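Local coordinates for protein L-threonine-O-3-phosphate decarboxylase (Porphyromonas gingivalis, PDB 3FKD) that probably binds pyridoxal 5'-phosphate and is thought to decarboxylate L-threonine O-3-phosphate, at residues Arg91-Ile96 against Ala125-Met130; Cys133-Pro138 against Thr161-Asp166; Thr277-Leu282 against Arg319-Arg324; Val72-Thr77 against Gly203-Tyr208. All coordinates share one frame; numbering follows the deposited sequence.

Interaction 1. Residues Arg91-Ile96 against Ala125-Met130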
# COMPACT_ATOMS: atom_id res chain seq x y z
N ARG A 91 12.32 -19.92 10.30
CA ARG A 91 13.66 -19.53 10.72
C ARG A 91 14.36 -18.87 9.55
O ARG A 91 14.46 -19.43 8.45
CB ARG A 91 14.44 -20.75 11.23
CG ARG A 91 13.74 -21.36 12.44
CD ARG A 91 14.32 -22.67 12.94
NE ARG A 91 13.56 -23.07 14.12
CZ ARG A 91 13.65 -24.24 14.75
NH1 ARG A 91 14.50 -25.18 14.31
NH2 ARG A 91 12.89 -24.48 15.82
N SER A 92 14.84 -17.66 9.80
CA SER A 92 15.46 -16.84 8.78
C SER A 92 16.90 -16.47 9.11
O SER A 92 17.19 -15.99 10.21
CB SER A 92 14.63 -15.58 8.52
OG SER A 92 13.45 -15.93 7.86
N LEU A 93 17.77 -16.72 8.14
CA LEU A 93 19.15 -16.28 8.11
C LEU A 93 19.20 -14.97 7.35
O LEU A 93 18.84 -14.91 6.18
CB LEU A 93 20.03 -17.33 7.39
CG LEU A 93 21.57 -17.19 7.41
CD1 LEU A 93 22.09 -17.07 8.84
CD2 LEU A 93 22.27 -18.33 6.69
N ILE A 94 19.64 -13.91 8.00
CA ILE A 94 19.74 -12.62 7.35
C ILE A 94 21.21 -12.08 7.36
O ILE A 94 21.82 -11.94 8.41
CB ILE A 94 18.81 -11.61 8.03
CG1 ILE A 94 17.35 -12.11 8.02
CG2 ILE A 94 18.94 -10.27 7.39
CD1 ILE A 94 16.37 -11.23 8.78
N ALA A 95 21.78 -11.81 6.20
CA ALA A 95 23.08 -11.16 6.16
C ALA A 95 22.97 -9.70 6.60
O ALA A 95 22.00 -9.04 6.29
CB ALA A 95 23.69 -11.26 4.78
N ILE A 96 23.94 -9.22 7.36
CA ILE A 96 23.98 -7.83 7.78
C ILE A 96 25.37 -7.23 7.50
O ILE A 96 26.36 -7.95 7.36
CB ILE A 96 23.68 -7.72 9.29
CG1 ILE A 96 24.45 -8.79 10.05
CG2 ILE A 96 22.20 -7.86 9.57
CD1 ILE A 96 24.65 -8.50 11.53
N ALA A 125 28.00 -20.31 5.52
CA ALA A 125 27.27 -20.10 6.75
C ALA A 125 26.53 -21.38 7.12
O ALA A 125 26.62 -22.38 6.40
CB ALA A 125 26.30 -18.96 6.59
N ASP A 126 25.79 -21.35 8.22
CA ASP A 126 25.07 -22.54 8.67
C ASP A 126 23.60 -22.55 8.23
O ASP A 126 22.76 -21.90 8.85
CB ASP A 126 25.15 -22.66 10.20
CG ASP A 126 24.79 -24.04 10.71
OD1 ASP A 126 24.77 -24.99 9.90
OD2 ASP A 126 24.55 -24.18 11.94
N PHE A 127 23.32 -23.32 7.18
CA PHE A 127 21.98 -23.45 6.59
C PHE A 127 21.14 -24.63 7.10
O PHE A 127 20.05 -24.90 6.58
CB PHE A 127 22.09 -23.56 5.07
CG PHE A 127 22.54 -22.29 4.40
CD1 PHE A 127 23.86 -22.11 4.04
CD2 PHE A 127 21.64 -21.27 4.16
CE1 PHE A 127 24.27 -20.96 3.45
CE2 PHE A 127 22.05 -20.11 3.56
CZ PHE A 127 23.36 -19.95 3.21
N SER A 128 21.65 -25.31 8.12
CA SER A 128 21.07 -26.57 8.58
C SER A 128 19.58 -26.53 8.81
O SER A 128 18.84 -27.32 8.22
CB SER A 128 21.76 -27.01 9.85
OG SER A 128 23.15 -26.79 9.72
N ASN A 129 19.13 -25.62 9.67
CA ASN A 129 17.69 -25.48 9.89
C ASN A 129 17.16 -24.09 9.55
O ASN A 129 16.45 -23.47 10.35
CB ASN A 129 17.33 -25.86 11.33
CG ASN A 129 17.77 -27.26 11.69
OD1 ASN A 129 17.15 -28.25 11.28
ND2 ASN A 129 18.86 -27.36 12.45
N MSE A 130 17.53 -23.63 8.35
CA MSE A 130 17.16 -22.31 7.86
C MSE A 130 16.05 -22.42 6.83
O MSE A 130 16.25 -22.99 5.77
CB MSE A 130 18.35 -21.62 7.19
CG MSE A 130 19.37 -21.07 8.13
SE MSE A 130 18.63 -20.13 9.70
CE MSE A 130 20.37 -19.59 10.40
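Leu93 reaches from its strand into the loop 125-130, and its two methyl branches part company there. CD2 sits over one face of the Phe127 ring, 4.1 Å from the ring centroid and 29° off the normal, a CH-pi contact in which CE2 of Phe127 is the nearest ring atom to CD2 of Leu93 at 3.6 Å. The other branch, CD1, meets the terminal methyl CE of selenomethionine Met130 at 3.4 Å. Leu93 CG is anti to the backbone N (chi1 -171°), a torsion that directs both methyls toward the loop. The side chain crosses Phe127 and Met130 at about a right angle. Met130 folds back at chi2 (-43°), which brings its selenium to 3.9 Å from Leu93 CB. Ala125 CB adds a looser methyl contact on the CD2 side.

At the start of the strand the extended Arg91 lies alongside Asn129, the two pointing the same way; CD of Arg91 comes to 3.4 Å from the backbone O of Asn129. Asn129 CB sits at the edge of the guanidinium, whose NE makes a long, weak ion pair with Glu112.

Further out, the Phe127 ring also meets the rings of His158 and Phe163, and Met130 touches Cys114. The loop thus covers the start of an inner parallel strand, near the edge that strand 112-117 forms in the seven-stranded sheet characteristic of fold type I pyridoxal phosphate enzymes.

Interaction 2. Residues Cys133-Pro138 against Thr161-Asp166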
# COMPACT_ATOMS: atom_id res chain seq x y z
N CYS A 133 16.64 -17.65 3.65
CA CYS A 133 17.83 -16.83 3.64
C CYS A 133 17.58 -15.58 2.79
O CYS A 133 17.15 -15.68 1.64
CB CYS A 133 19.01 -17.63 3.09
SG CYS A 133 20.51 -16.68 3.03
N TRP A 134 17.87 -14.42 3.37
CA TRP A 134 17.52 -13.14 2.78
C TRP A 134 18.75 -12.37 2.26
O TRP A 134 19.58 -11.87 3.03
CB TRP A 134 16.74 -12.30 3.81
CG TRP A 134 15.42 -12.93 4.32
CD1 TRP A 134 15.28 -14.08 5.08
CD2 TRP A 134 14.09 -12.43 4.13
NE1 TRP A 134 13.95 -14.31 5.35
CE2 TRP A 134 13.20 -13.30 4.80
CE3 TRP A 134 13.57 -11.30 3.47
CZ2 TRP A 134 11.83 -13.11 4.83
CZ3 TRP A 134 12.19 -11.10 3.49
CH2 TRP A 134 11.33 -12.02 4.17
N LEU A 135 18.88 -12.28 0.95
CA LEU A 135 20.02 -11.60 0.36
C LEU A 135 19.60 -10.46 -0.53
O LEU A 135 18.45 -10.35 -0.97
CB LEU A 135 20.87 -12.58 -0.43
CG LEU A 135 21.26 -13.74 0.48
CD1 LEU A 135 21.72 -14.94 -0.32
CD2 LEU A 135 22.31 -13.29 1.50
N CYS A 136 20.54 -9.58 -0.79
CA CYS A 136 20.27 -8.50 -1.71
C CYS A 136 21.56 -8.28 -2.45
O CYS A 136 22.62 -8.16 -1.86
CB CYS A 136 19.78 -7.25 -0.97
SG CYS A 136 19.63 -5.76 -1.94
N ASN A 137 21.47 -8.28 -3.77
CA ASN A 137 22.65 -8.29 -4.59
C ASN A 137 22.48 -7.34 -5.77
O ASN A 137 21.60 -7.56 -6.61
CB ASN A 137 22.90 -9.74 -5.05
CG ASN A 137 24.14 -9.87 -5.89
OD1 ASN A 137 25.15 -9.29 -5.55
ND2 ASN A 137 24.07 -10.60 -6.98
N PRO A 138 23.30 -6.26 -5.84
CA PRO A 138 24.31 -5.84 -4.85
C PRO A 138 23.64 -5.32 -3.60
O PRO A 138 22.56 -4.76 -3.69
CB PRO A 138 25.03 -4.67 -5.56
CG PRO A 138 24.08 -4.17 -6.50
CD PRO A 138 23.32 -5.37 -7.01
N THR A 161 16.37 -24.48 1.91
CA THR A 161 16.32 -23.08 2.26
C THR A 161 15.80 -22.30 1.07
O THR A 161 16.36 -22.32 -0.02
CB THR A 161 17.70 -22.52 2.65
OG1 THR A 161 18.23 -23.29 3.74
CG2 THR A 161 17.57 -21.06 3.05
N THR A 162 14.69 -21.62 1.28
CA THR A 162 14.22 -20.69 0.30
C THR A 162 15.06 -19.43 0.36
O THR A 162 15.19 -18.79 1.40
CB THR A 162 12.75 -20.36 0.52
OG1 THR A 162 12.01 -21.57 0.39
CG2 THR A 162 12.28 -19.35 -0.53
N PHE A 163 15.66 -19.08 -0.76
CA PHE A 163 16.45 -17.85 -0.79
C PHE A 163 15.58 -16.69 -1.24
O PHE A 163 15.02 -16.73 -2.32
CB PHE A 163 17.71 -18.02 -1.66
CG PHE A 163 18.74 -18.88 -1.03
CD1 PHE A 163 19.77 -18.33 -0.29
CD2 PHE A 163 18.65 -20.26 -1.11
CE1 PHE A 163 20.71 -19.14 0.32
CE2 PHE A 163 19.60 -21.08 -0.49
CZ PHE A 163 20.62 -20.52 0.21
N VAL A 164 15.43 -15.67 -0.40
CA VAL A 164 14.70 -14.50 -0.85
C VAL A 164 15.70 -13.43 -1.31
O VAL A 164 16.50 -12.88 -0.52
CB VAL A 164 13.68 -13.98 0.18
CG1 VAL A 164 12.86 -12.85 -0.45
CG2 VAL A 164 12.75 -15.12 0.68
N LEU A 165 15.63 -13.16 -2.60
CA LEU A 165 16.62 -12.31 -3.25
C LEU A 165 16.00 -10.95 -3.63
O LEU A 165 15.32 -10.86 -4.62
CB LEU A 165 17.17 -13.02 -4.50
CG LEU A 165 18.64 -12.87 -4.86
CD1 LEU A 165 18.95 -13.61 -6.17
CD2 LEU A 165 19.01 -11.39 -4.95
N ASP A 166 16.23 -9.94 -2.80
CA ASP A 166 15.98 -8.55 -3.12
C ASP A 166 16.74 -8.18 -4.37
O ASP A 166 17.98 -8.14 -4.37
CB ASP A 166 16.38 -7.62 -1.96
CG ASP A 166 15.81 -6.20 -2.10
OD1 ASP A 166 15.31 -5.86 -3.20
OD2 ASP A 166 15.84 -5.42 -1.10
O HOH W 1 19.40 -6.21 -5.98
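Two neighbouring parallel strands of a beta-alpha-beta unit meet here: strand 132-136 leads through helix 148-157 into strand 162-166, in a register running from Cys133 with Phe163 to Cys136 with Asp166. The ladder alternates from strand to strand. Cys133 N donates to Thr162 O and Leu135 N to Val164 O. In return, Val164 N donates to Cys133 O at 2.7 Å. Asp166 N reaches Leu135 O by the most bent of the four bonds, at 139°.

On the face carrying Cys133, Leu135, Phe163 and Leu165, the Phe163 ring leans back over the neighbouring strand. Cys133 CB is 3.5 Å from CD1 of Phe163, and SG makes an oblique sulfur-aromatic contact with the same ring, while Leu135 CD1 comes to its edge. This side is covered by the connecting helix 148-157, whose Leu154 and Leu155 pack on Phe163, as expected of a crossover connection.

On the other face, Val164 CB lies over the indole of Trp134, toward its rim, and the indole NE1 is engaged by Ser92. Cys136 and Asp166 touch through their CB atoms at 3.6 Å; SG of Cys136 and CG of Asp166 are both anti to their backbone N (171° and -165°), which sends the side chains off the sheet alongside each other. Asp166 OD2 is hydrogen-bonded to Tyr102 OH and OD1 to Ser168 OG. Fold type I enzymes typically have an aspartate here facing the cofactor's pyridine nitrogen, a role Asp166 may share. A water donates to both Asn137 O (2.7 Å) and Asp166 O (2.9 Å), just before the cis peptide at Pro138.

Interaction 3. Residues Thr277-Leu282 against Arg319-Arg324; sequences TTFFLL and RITTQR
The Phe280 ring lies with one face against the backbone of Ile320, in an antiparallel strand pair of the mixed sheet that includes strands 279-284 and 317-321. Ile320 O stands 3.4 Å above the plane of the Phe280 ring, over its centre. Phe280 CG occupies the crowded position between the backbone N and the carbonyl carbon (chi1 52°), which swings the ring across the neighbouring strand. There its CE1 meets Ile320 CB at 3.6 Å, the two side chains crossing obliquely. Thr322 approaches from another direction, its OG1 in the plane of the ring at the edge, 3.7 Å from Phe280 CE2; that hydroxyl is hydrogen-bonded to Thr257.

The two backbones are joined at the hydrogen-bonded pair Phe280 with Ile320. The bond from Phe280 N to Ile320 O, 3.0 Å long, is the more bent; the return bond from Ile320 N to Phe280 O is almost straight (2.9 Å, 176°). Beyond this pair, Thr322 N donates to Thr278 O at 3.1 Å.

On the opposite face of the sheet, Phe279 and Thr321 form a non-hydrogen-bonded pair, and Thr321 OG1, which bonds to Thr22 O, lies beside Phe279 CB. The Phe279 ring has Thr277 CG2 over its centre and meets Tyr169 edge-to-face. Leu281 CD1 rests against CB of Arg319, whose guanidinium is turned to Ser21 O through a bend at chi3. Where the strand ends, the Gln323 amide folds back so that NE2 donates to Thr321 O at 2.9 Å, from above the carbonyl plane, 58° out of it.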
# COMPACT_ATOMS: atom_id res chain seq x y z
N THR A 277 28.91 -1.40 -6.44
CA THR A 277 27.85 -0.68 -7.10
C THR A 277 27.99 0.81 -6.87
O THR A 277 29.01 1.24 -6.39
CB THR A 277 26.44 -1.19 -6.67
OG1 THR A 277 25.47 -0.70 -7.58
CG2 THR A 277 26.06 -0.71 -5.27
N THR A 278 26.96 1.59 -7.17
CA THR A 278 27.09 3.05 -7.20
C THR A 278 26.82 3.79 -5.87
O THR A 278 26.89 5.02 -5.81
CB THR A 278 26.23 3.64 -8.28
OG1 THR A 278 24.90 3.23 -8.02
CG2 THR A 278 26.60 3.09 -9.62
N PHE A 279 26.51 3.05 -4.83
CA PHE A 279 26.56 3.62 -3.49
C PHE A 279 27.53 2.77 -2.64
O PHE A 279 27.87 1.65 -3.03
CB PHE A 279 25.17 3.65 -2.86
CG PHE A 279 24.48 2.32 -2.88
CD1 PHE A 279 24.72 1.40 -1.89
CD2 PHE A 279 23.61 1.99 -3.92
CE1 PHE A 279 24.11 0.17 -1.93
CE2 PHE A 279 22.99 0.77 -3.96
CZ PHE A 279 23.21 -0.14 -2.98
N PHE A 280 27.93 3.28 -1.48
CA PHE A 280 29.01 2.66 -0.68
C PHE A 280 29.02 3.19 0.76
O PHE A 280 28.51 4.27 1.04
CB PHE A 280 30.40 2.91 -1.36
CG PHE A 280 30.65 4.36 -1.67
CD1 PHE A 280 31.11 5.22 -0.68
CD2 PHE A 280 30.34 4.88 -2.92
CE1 PHE A 280 31.31 6.55 -0.94
CE2 PHE A 280 30.51 6.21 -3.18
CZ PHE A 280 31.02 7.06 -2.18
N LEU A 281 29.62 2.44 1.66
CA LEU A 281 29.87 2.91 3.02
C LEU A 281 31.23 3.71 3.12
O LEU A 281 32.26 3.33 2.56
CB LEU A 281 29.88 1.68 3.95
CG LEU A 281 28.71 1.21 4.83
CD1 LEU A 281 27.36 1.83 4.60
CD2 LEU A 281 28.61 -0.29 4.79
N LEU A 282 31.22 4.85 3.80
CA LEU A 282 32.47 5.37 4.29
C LEU A 282 32.55 5.47 5.84
O LEU A 282 31.55 5.74 6.53
CB LEU A 282 32.89 6.66 3.58
CG LEU A 282 32.55 8.09 4.02
CD1 LEU A 282 32.76 8.35 5.53
CD2 LEU A 282 33.43 9.02 3.17
N ARG A 319 26.36 6.08 4.65
CA ARG A 319 26.17 5.56 3.30
C ARG A 319 26.14 6.75 2.33
O ARG A 319 25.44 7.73 2.59
CB ARG A 319 24.86 4.74 3.18
CG ARG A 319 24.78 3.89 1.89
CD ARG A 319 23.48 3.21 1.70
NE ARG A 319 22.44 4.20 1.67
CZ ARG A 319 21.18 4.00 2.03
NH1 ARG A 319 20.76 2.79 2.42
NH2 ARG A 319 20.33 5.00 1.96
N ILE A 320 26.91 6.66 1.25
CA ILE A 320 26.96 7.70 0.22
C ILE A 320 26.68 7.17 -1.20
O ILE A 320 27.34 6.22 -1.64
CB ILE A 320 28.34 8.35 0.15
CG1 ILE A 320 28.87 8.72 1.54
CG2 ILE A 320 28.33 9.55 -0.81
CD1 ILE A 320 28.62 10.13 1.94
N THR A 321 25.71 7.77 -1.91
CA THR A 321 25.50 7.49 -3.33
C THR A 321 26.12 8.53 -4.25
O THR A 321 25.81 9.71 -4.17
CB THR A 321 23.99 7.43 -3.70
OG1 THR A 321 23.31 6.62 -2.75
CG2 THR A 321 23.78 6.87 -5.13
N THR A 322 26.97 8.06 -5.16
CA THR A 322 27.54 8.89 -6.22
C THR A 322 26.49 9.74 -6.96
O THR A 322 25.59 9.23 -7.59
CB THR A 322 28.25 7.99 -7.23
OG1 THR A 322 29.21 7.20 -6.52
CG2 THR A 322 28.89 8.80 -8.42
N GLN A 323 26.65 11.05 -6.87
CA GLN A 323 25.84 12.03 -7.57
C GLN A 323 26.59 12.48 -8.84
O GLN A 323 27.38 11.72 -9.38
CB GLN A 323 25.49 13.17 -6.63
CG GLN A 323 24.63 12.72 -5.41
CD GLN A 323 23.38 11.86 -5.83
OE1 GLN A 323 22.56 12.30 -6.63
NE2 GLN A 323 23.30 10.63 -5.33
N ARG A 324 26.36 13.68 -9.34
CA ARG A 324 27.15 14.11 -10.52
C ARG A 324 28.65 14.45 -10.21
O ARG A 324 29.00 14.74 -9.07
CB ARG A 324 26.48 15.30 -11.21
CG ARG A 324 25.16 14.97 -11.83
CD ARG A 324 24.43 16.26 -12.22
NE ARG A 324 23.04 16.02 -12.60
CZ ARG A 324 22.17 16.97 -12.94
NH1 ARG A 324 20.93 16.64 -13.27
NH2 ARG A 324 22.54 18.26 -12.94

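Interaction 4. Residues Val72-Thr77 against Gly203-Tyr208; sequences VTNGPT and GLRIGY
The guanidinium of Arg205 lies over Gly75 where the chain turns from strand into helix 75-86, and both residues have positive phi, 57° for Arg205 and 94° for Gly75. At the Gly75 angles a CB would be jammed against the preceding carbonyl, which calls for glycine. Gly75 CA sits toward the rim of one guanidinium face, 4.1 Å from NH2 of Arg205. Bends at chi2 and chi3 (both near -55°) curl the arginine chain into this place, with Thr77 CB at the guanidinium edge. Asn74 slants past the base of Arg205, its OD1 3.4 Å from Arg205 CB.

Behind the turn, strands 70-73 and 207-210 pair antiparallel. Thr73 N donates to Gly207 O at 2.8 Å; the return bond from Gly207 N to Thr73 O is weak. Thr73 O also takes a weak bond from Gly75 N, closing an inverse gamma turn centred on Asn74. Val72 CG1 packs on Ile206 CD1 at 3.6 Å. Residues 203-208 probably match the run that follows the cofactor-lysine position in fold type I enzymes.

Arg205 NE donates to Trp226 O of the second subunit and NH1 to Pro202 O of its own chain, while Asn74 ND2 binds Ala227 O of the second subunit. A buried guanidinium met by backbone carbonyls from both chains suggests that the turn takes its final shape together with the dimer interface.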
# COMPACT_ATOMS: atom_id res chain seq x y z
N VAL A 72 2.10 -8.63 -8.22
CA VAL A 72 2.35 -7.22 -8.06
C VAL A 72 2.07 -6.79 -6.62
O VAL A 72 1.13 -7.20 -6.02
CB VAL A 72 1.57 -6.36 -9.11
CG1 VAL A 72 1.92 -4.88 -8.98
CG2 VAL A 72 1.87 -6.85 -10.51
N THR A 73 2.92 -5.94 -6.08
CA THR A 73 2.87 -5.60 -4.68
C THR A 73 2.86 -4.07 -4.49
O THR A 73 3.18 -3.34 -5.41
CB THR A 73 4.05 -6.30 -3.94
OG1 THR A 73 3.73 -6.41 -2.56
CG2 THR A 73 5.34 -5.53 -4.10
N ASN A 74 2.43 -3.59 -3.33
CA ASN A 74 2.46 -2.17 -2.99
C ASN A 74 3.88 -1.71 -2.61
O ASN A 74 4.08 -1.29 -1.49
CB ASN A 74 1.52 -1.91 -1.82
CG ASN A 74 1.23 -0.43 -1.57
OD1 ASN A 74 1.24 0.37 -2.46
ND2 ASN A 74 0.89 -0.11 -0.32
N GLY A 75 4.84 -1.76 -3.53
CA GLY A 75 6.22 -1.48 -3.19
C GLY A 75 6.98 -2.76 -2.85
O GLY A 75 6.36 -3.76 -2.54
N PRO A 76 8.31 -2.74 -2.94
CA PRO A 76 9.02 -4.01 -2.66
C PRO A 76 8.99 -4.31 -1.17
O PRO A 76 8.92 -5.50 -0.81
CB PRO A 76 10.43 -3.74 -3.15
CG PRO A 76 10.54 -2.25 -3.21
CD PRO A 76 9.17 -1.79 -3.66
N THR A 77 8.98 -3.28 -0.33
CA THR A 77 8.82 -3.49 1.11
C THR A 77 7.54 -4.33 1.46
O THR A 77 7.64 -5.33 2.17
CB THR A 77 8.82 -2.16 1.92
OG1 THR A 77 10.05 -1.47 1.75
CG2 THR A 77 8.63 -2.43 3.38
N GLY A 203 7.82 7.09 -4.52
CA GLY A 203 6.53 7.56 -4.05
C GLY A 203 5.30 6.86 -4.64
O GLY A 203 4.23 6.95 -4.08
N LEU A 204 5.47 6.16 -5.75
CA LEU A 204 4.40 5.42 -6.37
C LEU A 204 4.10 4.10 -5.68
O LEU A 204 2.99 3.58 -5.81
CB LEU A 204 4.72 5.17 -7.84
CG LEU A 204 3.95 5.95 -8.90
CD1 LEU A 204 3.33 7.16 -8.26
CD2 LEU A 204 4.88 6.35 -10.07
N ARG A 205 5.07 3.57 -4.94
CA ARG A 205 4.90 2.30 -4.21
C ARG A 205 4.52 1.14 -5.09
O ARG A 205 3.41 0.69 -5.01
CB ARG A 205 3.87 2.43 -3.08
CG ARG A 205 4.00 3.73 -2.23
CD ARG A 205 5.41 3.99 -1.59
NE ARG A 205 5.88 2.88 -0.78
CZ ARG A 205 6.97 2.15 -1.02
NH1 ARG A 205 7.76 2.42 -2.05
NH2 ARG A 205 7.29 1.15 -0.20
N ILE A 206 5.43 0.64 -5.91
CA ILE A 206 5.09 -0.49 -6.74
C ILE A 206 6.33 -1.43 -6.87
O ILE A 206 7.46 -0.96 -6.90
CB ILE A 206 4.36 -0.03 -8.06
CG1 ILE A 206 3.62 -1.17 -8.74
CG2 ILE A 206 5.26 0.78 -9.05
CD1 ILE A 206 4.44 -2.37 -9.00
N GLY A 207 6.09 -2.75 -6.85
CA GLY A 207 7.13 -3.76 -6.92
C GLY A 207 6.50 -5.09 -7.19
O GLY A 207 5.29 -5.16 -7.34
N TYR A 208 7.26 -6.17 -7.25
CA TYR A 208 6.62 -7.46 -7.47
C TYR A 208 7.40 -8.70 -7.01
O TYR A 208 8.61 -8.67 -6.88
CB TYR A 208 6.14 -7.62 -8.93
CG TYR A 208 7.22 -7.57 -9.98
CD1 TYR A 208 7.88 -8.73 -10.39
CD2 TYR A 208 7.57 -6.37 -10.57
CE1 TYR A 208 8.88 -8.68 -11.34
CE2 TYR A 208 8.54 -6.31 -11.53
CZ TYR A 208 9.20 -7.47 -11.91
OH TYR A 208 10.17 -7.40 -12.87

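In the fold
Interactions 4, 1 and 2 all reach one seven-stranded mixed sheet, while interaction 3 lies in a separate five-stranded sheet. Along the chain, 72-77 comes first and 203-208 closes that contact only after interactions 1 and 2 are complete; interaction 3 follows. Interactions 1 and 2 have centres about 11 Å apart, their strands 91-96 and 132-136 being neighbours in the sheet, and Phe127 packs on Phe163. Interaction 4 occupies the far edge, its centre about 18 Å from that of interaction 2. Interaction 3, about 22 Å from interaction 2 between centres, touches it through Pro138 and Thr277, loop residues beside strands of the two sheets, consistent with the large and small domains of fold type I enzymes.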